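Local coordinates for sporozoite surface protein 2 (Plasmodium vivax, PDB 4HQO), which probably serves as an adhesive surface receptor for sporozoite gliding motility, the adhesive fragment here joining a metal-binding von Willebrand factor A domain to a thrombospondin type 1 domain, at residues L24-G29 against N63-Y68; Y100-M105 against V136-Y141. The protein carries 4 engineered substitutions. One frame throughout, in Å; residues are numbered along the deposited sequence.

Contact 1: residues L24-G29 against N63-Y68; sequences LVDGSG and NLFGSY. Engineered in segment 63-68: S67 (natural residue Asn). With MG (magnesium ion), chain E.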
# COMPACT_ATOMS: atom_id res chain seq x y z
N LEU A 24 5.33 10.89 6.69
CA LEU A 24 6.61 11.18 7.36
C LEU A 24 6.65 12.67 7.67
O LEU A 24 6.65 13.51 6.76
CB LEU A 24 7.78 10.80 6.46
CG LEU A 24 7.76 9.42 5.79
CD1 LEU A 24 9.05 9.19 4.96
CD2 LEU A 24 7.58 8.32 6.82
N VAL A 25 6.66 12.99 8.96
CA VAL A 25 6.49 14.38 9.39
C VAL A 25 7.79 14.93 9.99
O VAL A 25 8.34 14.37 10.94
CB VAL A 25 5.33 14.54 10.40
CG1 VAL A 25 5.15 16.00 10.79
CG2 VAL A 25 4.02 13.99 9.81
N ASP A 26 8.28 16.02 9.40
CA ASP A 26 9.49 16.69 9.87
C ASP A 26 9.17 17.45 11.17
O ASP A 26 8.41 18.41 11.14
CB ASP A 26 9.94 17.67 8.79
CG ASP A 26 11.33 18.25 9.02
OD1 ASP A 26 11.80 18.34 10.19
OD2 ASP A 26 11.95 18.65 8.01
N GLY A 27 9.75 17.03 12.29
CA GLY A 27 9.56 17.73 13.56
C GLY A 27 10.82 18.40 14.09
O GLY A 27 10.97 18.62 15.30
N SER A 28 11.75 18.71 13.18
CA SER A 28 13.05 19.26 13.54
C SER A 28 12.97 20.73 13.97
O SER A 28 11.97 21.41 13.76
CB SER A 28 14.02 19.14 12.36
OG SER A 28 13.68 20.05 11.32
N GLY A 29 14.06 21.22 14.54
CA GLY A 29 14.14 22.60 15.00
C GLY A 29 13.91 23.64 13.93
O GLY A 29 13.32 24.68 14.20
N ASN A 63 5.26 8.62 10.96
CA ASN A 63 6.56 8.74 11.60
C ASN A 63 6.90 10.20 11.79
O ASN A 63 6.71 11.03 10.89
CB ASN A 63 7.65 8.09 10.74
CG ASN A 63 8.93 7.83 11.51
OD1 ASN A 63 9.67 8.76 11.85
ND2 ASN A 63 9.20 6.55 11.79
N LEU A 64 7.44 10.52 12.96
CA LEU A 64 7.90 11.86 13.27
C LEU A 64 9.43 11.85 13.27
O LEU A 64 10.05 11.13 14.05
CB LEU A 64 7.40 12.27 14.65
CG LEU A 64 7.78 13.68 15.12
CD1 LEU A 64 7.05 14.72 14.29
CD2 LEU A 64 7.43 13.84 16.58
N PHE A 65 10.05 12.65 12.41
CA PHE A 65 11.51 12.66 12.40
C PHE A 65 12.12 14.01 12.77
O PHE A 65 11.63 15.07 12.40
CB PHE A 65 12.08 12.13 11.08
CG PHE A 65 11.73 12.96 9.87
CD1 PHE A 65 10.54 12.74 9.17
CD2 PHE A 65 12.61 13.93 9.40
CE1 PHE A 65 10.22 13.49 8.04
CE2 PHE A 65 12.30 14.69 8.26
CZ PHE A 65 11.11 14.46 7.58
N GLY A 66 13.20 13.94 13.53
CA GLY A 66 13.89 15.12 14.02
C GLY A 66 15.29 14.66 14.33
O GLY A 66 15.92 14.08 13.47
N SER A 67 15.75 14.91 15.56
CA SER A 67 17.06 14.40 15.99
C SER A 67 17.04 12.89 15.96
O SER A 67 18.05 12.24 15.70
CB SER A 67 17.39 14.88 17.41
OG SER A 67 17.85 16.21 17.41
N TYR A 68 15.87 12.33 16.26
CA TYR A 68 15.66 10.90 16.29
C TYR A 68 14.46 10.63 15.38
O TYR A 68 13.97 11.55 14.73
CB TYR A 68 15.37 10.46 17.73
CG TYR A 68 15.75 9.04 18.04
CD1 TYR A 68 17.04 8.56 17.75
CD2 TYR A 68 14.85 8.16 18.63
CE1 TYR A 68 17.39 7.26 18.04
CE2 TYR A 68 15.19 6.85 18.93
CZ TYR A 68 16.47 6.40 18.63
OH TYR A 68 16.81 5.10 18.92
MG MG E . 15.56 20.70 10.18
O HOH W 1 14.36 20.04 8.51
O HOH W 2 17.47 21.15 9.35
O HOH W 3 16.55 21.46 11.97
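F65 lays one face of its ring against the backbone of D26: CA of D26 lies 3.7 Å from the ring centroid of F65 and 17° off the normal, a CH-pi contact displaced toward the rim. The ring arrives there because chi1 of 63° sets CG between the F65 backbone N and carbonyl carbon, turning it back across the neighbouring strand. Its CZ then packs on D26 CB at 3.6 Å, and its edge meets the carbonyl carbon of L24. On the other face of the sheet, L64 CD1 reaches V25 CG1 at 4.2 Å and also touches CA of G27.

Three nearly straight backbone bonds set the parallel register: V25 N to N63 O (2.8 Å), F65 N to V25 O and G27 N to F65 O (2.7 Å).

Beyond the strand, D26 OD1 accepts both S28 N, closing an Asx turn, and S28 OG (2.8 Å). The hydroxyl is thereby positioned to bind magnesium with its OG at 2.3 Å, while D26 OD2, hydrogen-bonded to T133 OG1, also lies within hydrogen-bonding reach of a metal-bound water whose protons have other acceptors nearby. This is the DxSxS segment of a metal-ion-dependent adhesion site (MIDAS), with S30 and T103 as further ligands.

The pair belongs to the beta-alpha-beta unit 19-26, 33-49, 58-65; helix 33-49 packs on V25 and L64, helix 105-117 on L24 and F65, and strand 126-133 flanks 19-26.

Contact 2: residues Y100-M105 against V136-Y141; sequences YGTTSM and VPNSKY. Engineered in segment 100-105: S104 (natural residue Asn). With MG (magnesium ion), chain E.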
# COMPACT_ATOMS: atom_id res chain seq x y z
N TYR A 100 12.27 20.40 17.67
CA TYR A 100 13.64 20.66 18.10
C TYR A 100 14.57 19.73 17.34
O TYR A 100 14.15 18.70 16.81
CB TYR A 100 13.79 20.41 19.61
CG TYR A 100 13.83 18.92 19.95
CD1 TYR A 100 12.65 18.19 20.11
CD2 TYR A 100 15.05 18.25 20.09
CE1 TYR A 100 12.68 16.82 20.41
CE2 TYR A 100 15.10 16.89 20.38
CZ TYR A 100 13.91 16.18 20.55
OH TYR A 100 13.95 14.84 20.84
N GLY A 101 15.85 20.09 17.30
CA GLY A 101 16.86 19.16 16.85
C GLY A 101 17.13 19.16 15.37
O GLY A 101 16.65 20.01 14.62
N THR A 102 17.91 18.17 14.95
CA THR A 102 18.29 18.04 13.55
C THR A 102 17.20 17.27 12.79
O THR A 102 16.08 17.14 13.28
CB THR A 102 19.69 17.41 13.44
OG1 THR A 102 19.72 16.21 14.22
CG2 THR A 102 20.77 18.38 14.01
N THR A 103 17.52 16.77 11.60
CA THR A 103 16.50 16.29 10.66
C THR A 103 16.83 14.91 10.08
O THR A 103 17.43 14.81 9.01
CB THR A 103 16.32 17.29 9.52
OG1 THR A 103 16.28 18.62 10.05
CG2 THR A 103 15.03 17.01 8.74
N SER A 104 16.43 13.85 10.78
CA SER A 104 16.71 12.48 10.36
C SER A 104 15.81 12.02 9.20
O SER A 104 15.04 11.07 9.33
CB SER A 104 16.53 11.54 11.55
OG SER A 104 17.52 11.79 12.53
N MET A 105 15.93 12.69 8.06
CA MET A 105 15.00 12.42 6.96
C MET A 105 15.28 11.07 6.29
O MET A 105 14.35 10.35 5.93
CB MET A 105 15.05 13.56 5.93
CG MET A 105 14.12 13.37 4.76
SD MET A 105 14.34 14.63 3.50
CE MET A 105 13.93 16.10 4.44
N VAL A 136 15.50 20.40 4.47
CA VAL A 136 16.87 20.54 4.96
C VAL A 136 17.26 19.30 5.78
O VAL A 136 17.23 19.34 7.01
CB VAL A 136 17.05 21.81 5.82
CG1 VAL A 136 18.53 22.12 6.02
CG2 VAL A 136 16.36 23.00 5.16
N PRO A 137 17.58 18.19 5.10
CA PRO A 137 17.92 16.96 5.83
C PRO A 137 19.34 17.00 6.40
O PRO A 137 20.14 17.87 6.04
CB PRO A 137 17.82 15.88 4.74
CG PRO A 137 18.18 16.60 3.47
CD PRO A 137 17.57 17.99 3.64
N ASN A 138 19.64 16.06 7.29
CA ASN A 138 20.98 15.92 7.83
C ASN A 138 22.01 15.57 6.76
O ASN A 138 23.18 15.92 6.90
CB ASN A 138 21.02 14.88 8.95
CG ASN A 138 20.35 15.37 10.23
OD1 ASN A 138 20.04 16.56 10.37
ND2 ASN A 138 20.14 14.46 11.17
N SER A 139 21.57 14.87 5.72
CA SER A 139 22.43 14.53 4.58
C SER A 139 21.64 14.60 3.28
O SER A 139 20.74 13.80 3.07
CB SER A 139 23.00 13.12 4.73
OG SER A 139 23.82 12.81 3.63
N LYS A 140 21.97 15.56 2.43
CA LYS A 140 21.25 15.75 1.18
C LYS A 140 21.29 14.51 0.31
O LYS A 140 20.24 14.03 -0.13
CB LYS A 140 21.79 16.94 0.38
CG LYS A 140 21.25 18.29 0.86
CD LYS A 140 21.54 19.39 -0.14
CE LYS A 140 21.02 20.73 0.37
NZ LYS A 140 21.22 21.84 -0.62
N TYR A 141 22.48 13.98 0.06
CA TYR A 141 22.58 12.86 -0.87
C TYR A 141 21.91 11.62 -0.30
O TYR A 141 21.21 10.93 -1.01
CB TYR A 141 24.02 12.55 -1.27
CG TYR A 141 24.06 11.42 -2.28
CD1 TYR A 141 23.73 11.63 -3.61
CD2 TYR A 141 24.39 10.13 -1.88
CE1 TYR A 141 23.75 10.59 -4.53
CE2 TYR A 141 24.40 9.08 -2.79
CZ TYR A 141 24.10 9.32 -4.12
OH TYR A 141 24.13 8.28 -5.03
MG MG E . 15.56 20.70 10.18
O HOH W 3 16.55 21.46 11.97
O HOH W 4 19.79 13.34 13.99
O HOH W 5 19.30 19.15 10.07
O HOH W 2 17.47 21.15 9.35
O HOH W 1 14.36 20.04 8.51
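The backbones of 100-105 and 136-141 come together without forming a strand pair, and their CA atoms are nearest at T103 and P137, 5.1 Å apart. One backbone bond spans them, N138 N to T103 O at 3.1 Å, noticeably bent at the hydrogen. The same carbonyl oxygen takes M105 N from the opposite face of its plane, closing an inverse gamma turn centred on S104, a residue engineered from Asn that stands at the N-cap position of helix 105-117.

N138 completes the exchange with its side chain. A chi1 of -72° puts the amide beside its own backbone N and back over the loop, where OD1 accepts T103 N at 2.8 Å. That donor stands 38° out of the amide carbonyl plane, although the N-H points well at the oxygen (164°). T102 crosses the amide at about a right angle, its CB 3.2 Å from N138 OD1.

These two loops form part of the MIDAS of the von Willebrand factor A domain, and T103 supplies the threonine ligand: its OG1 is 2.2 Å from magnesium, alongside S28 and S30. V136 does not touch the ion; its carbonyl O instead receives a hydrogen bond at 3.0 Å from metal-bound water 2, a second-shell link. Another water donates to N138 OD1 and also hydrogen-bonds to T103 OG1, tying the amide to the metal ligand.

Away from the ion the chemistry turns apolar. M105, extended through chi2 and bent at chi3, sets CB, SD and CE against P137, with M105 CB 3.8 Å from P137 CB. F170 of helix 168-175 packs on both side chains, and A143 of helix 140-152 touches them too.

Contacts 1 and 2 have centres about 9 Å apart and share one magnesium ion and its three waters. Contact 1 is wholly buried, a parallel strand pair held by regular backbone bonds and apolar packing that continues into a metal loop. Contact 2 is partly buried and joins two loops; a side-chain amide and bridging waters do much of the work, and three of its seven touching residues are exposed. The two are directly coupled: G66 O lies 2.7 Å from S104 N and G29 N 2.9 Å from G101 O, both probable hydrogen bonds. F65 also packs against T103 and M105, so the sheet core of contact 1 extends under the loop of contact 2.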